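Local coordinates for protein ringhalexin (Hemachatus haemachatus, PDB 4ZQY) that acts as an anticoagulant three-finger toxin, inhibiting activation of coagulation factor X by factor VIIa, and shows weak irreversible neurotoxicity, at residues F25-K30 with V53-C58. Sequence-based numbering, arbitrary orientation.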
loop_
_atom_site.group_PDB
_atom_site.type_symbol
_atom_site.label_atom_id
_atom_site.label_comp_id
_atom_site.label_asym_id
_atom_site.label_seq_id
_atom_site.Cartn_x
_atom_site.Cartn_y
_atom_site.Cartn_z
ATOM N N PHE A 25 -4.223 1.510 -10.216
ATOM C CA PHE A 25 -3.534 0.646 -9.270
ATOM C C PHE A 25 -2.097 0.419 -9.718
ATOM O O PHE A 25 -1.758 0.648 -10.877
ATOM C CB PHE A 25 -4.246 -0.692 -9.098
ATOM C CG PHE A 25 -4.139 -1.583 -10.284
ATOM C CD1 PHE A 25 -3.060 -2.441 -10.422
ATOM C CD2 PHE A 25 -5.111 -1.575 -11.256
ATOM C CE1 PHE A 25 -2.950 -3.257 -11.511
ATOM C CE2 PHE A 25 -5.006 -2.396 -12.350
ATOM C CZ PHE A 25 -3.925 -3.236 -12.477
ATOM N N LYS A 26 -1.273 -0.067 -8.794
ATOM C CA LYS A 26 0.065 -0.545 -9.114
ATOM C C LYS A 26 0.393 -1.816 -8.335
ATOM O O LYS A 26 0.308 -1.843 -7.114
ATOM C CB LYS A 26 1.131 0.510 -8.833
ATOM C CG LYS A 26 2.495 0.030 -9.305
ATOM C CD LYS A 26 3.611 1.036 -9.142
ATOM C CE LYS A 26 4.096 1.083 -7.704
ATOM N NZ LYS A 26 5.349 1.873 -7.552
ATOM N N LYS A 27 0.787 -2.863 -9.051
ATOM C CA LYS A 27 1.073 -4.148 -8.436
ATOM C C LYS A 27 2.569 -4.495 -8.533
ATOM O O LYS A 27 3.168 -4.398 -9.598
ATOM C CB LYS A 27 0.230 -5.224 -9.133
ATOM C CG LYS A 27 -0.117 -6.455 -8.329
ATOM C CD LYS A 27 -1.090 -7.377 -9.090
ATOM C CE LYS A 27 -2.517 -6.793 -9.114
ATOM N NZ LYS A 27 -3.529 -7.661 -9.799
ATOM N N PHE A 28 3.178 -4.868 -7.410
ATOM C CA PHE A 28 4.599 -5.219 -7.408
ATOM C C PHE A 28 4.915 -6.255 -6.325
ATOM O O PHE A 28 4.212 -6.329 -5.320
ATOM C CB PHE A 28 5.457 -3.954 -7.249
ATOM C CG PHE A 28 5.167 -3.154 -6.017
ATOM C CD1 PHE A 28 4.122 -2.243 -5.987
ATOM C CD2 PHE A 28 5.982 -3.265 -4.908
ATOM C CE1 PHE A 28 3.868 -1.498 -4.856
ATOM C CE2 PHE A 28 5.736 -2.521 -3.770
ATOM C CZ PHE A 28 4.679 -1.634 -3.743
ATOM N N PRO A 29 5.957 -7.079 -6.540
ATOM C CA PRO A 29 6.231 -8.185 -5.612
ATOM C C PRO A 29 6.877 -7.728 -4.311
ATOM O O PRO A 29 7.449 -6.639 -4.306
ATOM C CB PRO A 29 7.193 -9.069 -6.405
ATOM C CG PRO A 29 7.872 -8.112 -7.320
ATOM C CD PRO A 29 6.842 -7.118 -7.713
ATOM N N LYS A 30 6.887 -8.571 -3.275
ATOM C CA LYS A 30 7.329 -8.093 -1.966
ATOM C C LYS A 30 8.800 -8.277 -1.607
ATOM O O LYS A 30 9.393 -7.383 -1.000
ATOM C CB LYS A 30 6.510 -8.813 -0.864
ATOM C CG LYS A 30 5.226 -8.127 -0.373
ATOM C CD LYS A 30 4.487 -8.894 0.775
ATOM C CE LYS A 30 5.102 -8.772 2.180
ATOM N NZ LYS A 30 5.206 -7.392 2.740
ATOM N N VAL A 53 2.648 -9.962 -2.740
ATOM C CA VAL A 53 2.415 -8.819 -3.598
ATOM C C VAL A 53 1.795 -7.655 -2.828
ATOM O O VAL A 53 0.921 -7.864 -1.988
ATOM C CB VAL A 53 1.447 -9.212 -4.760
ATOM C CG1 VAL A 53 0.925 -7.983 -5.459
ATOM C CG2 VAL A 53 2.109 -10.164 -5.760
ATOM N N TYR A 54 2.268 -6.439 -3.102
ATOM C CA TYR A 54 1.589 -5.211 -2.684
ATOM C C TYR A 54 0.741 -4.659 -3.839
ATOM O O TYR A 54 1.099 -4.850 -5.003
ATOM C CB TYR A 54 2.584 -4.121 -2.271
ATOM C CG TYR A 54 3.464 -4.412 -1.074
ATOM C CD1 TYR A 54 2.955 -4.354 0.212
ATOM C CD2 TYR A 54 4.830 -4.637 -1.226
ATOM C CE1 TYR A 54 3.758 -4.593 1.308
ATOM C CE2 TYR A 54 5.640 -4.857 -0.132
ATOM C CZ TYR A 54 5.096 -4.835 1.135
ATOM O OH TYR A 54 5.876 -5.064 2.246
ATOM N N VAL A 55 -0.383 -4.002 -3.534
ATOM C CA VAL A 55 -1.121 -3.260 -4.569
ATOM C C VAL A 55 -1.308 -1.836 -4.050
ATOM O O VAL A 55 -1.780 -1.605 -2.943
ATOM C CB VAL A 55 -2.488 -3.910 -4.999
ATOM C CG1 VAL A 55 -2.387 -5.423 -4.995
ATOM C CG2 VAL A 55 -3.639 -3.460 -4.140
ATOM N N ASP A 56 -0.839 -0.878 -4.827
ATOM C CA ASP A 56 -1.121 0.507 -4.534
ATOM C C ASP A 56 -2.446 0.766 -5.201
ATOM O O ASP A 56 -2.726 0.232 -6.269
ATOM C CB ASP A 56 -0.071 1.461 -5.102
ATOM C CG ASP A 56 1.298 1.243 -4.500
ATOM O OD1 ASP A 56 1.395 0.457 -3.539
ATOM O OD2 ASP A 56 2.273 1.866 -4.975
ATOM N N CYS A 57 -3.291 1.536 -4.537
ATOM C CA CYS A 57 -4.551 1.924 -5.127
ATOM C C CYS A 57 -4.756 3.407 -4.847
ATOM O O CYS A 57 -4.684 3.836 -3.699
ATOM C CB CYS A 57 -5.687 1.069 -4.549
ATOM S SG CYS A 57 -7.253 1.200 -5.389
ATOM N N CYS A 58 -4.934 4.195 -5.902
ATOM C CA CYS A 58 -5.106 5.641 -5.767
ATOM C C CYS A 58 -6.174 6.119 -6.753
ATOM O O CYS A 58 -6.595 5.362 -7.624
ATOM C CB CYS A 58 -3.768 6.367 -5.995
ATOM S SG CYS A 58 -2.942 6.115 -7.590
#
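Two hydrogen-bonded antiparallel pairs, Lys26 with Asp56 and Phe28 with Tyr54, tie strand 25-29 to strand 53-58, the two running 166° apart. Each pair exchanges two backbone bonds: Asp56 N reaches Lys26 O at 2.7 Å and Lys26 N returns to Asp56 O; Tyr54 N gives to Phe28 O at 3.0 Å and Phe28 N to Tyr54 O. CA-H...O contacts, such as Val55 CA to Lys26 O, accompany these bonds.

Phe28 and Tyr54 pack together on the face they share with Lys26 and Asp56. With chi1 58° placing CG between its own N and carbonyl carbon, the Phe28 ring leans toward strand 53-58, and Tyr54 CB lies over one of its faces, 3.9 Å from the centroid, in a CH-pi contact. The two rings meet obliquely, planes 37° apart. Lys30 lays CG over a face of the Tyr54 ring, 3.7 Å from its centroid, in a second CH-pi contact.

Polar groups continue this face. The Asp56 carboxylate stands at the Phe28 ring edge, OD1 3.4 Å from CE1, and beside the Lys26 chain; Lys26 NZ, 4.0 Å from Asp56 OD2, hydrogen-bonds instead to Arg65 O, while Asp56 OD1 hydrogen-bonds to Thr13 OG1 of the second subunit. On the other face, Lys27 CG packs against Val53 CG1.

Strand 39-43 pairs with the far side of 23-29, and Cys57 is disulfide-bonded to Cys46. This is the three-stranded antiparallel sheet of the three-finger toxin fold, extended here into the second subunit along strand 53-58.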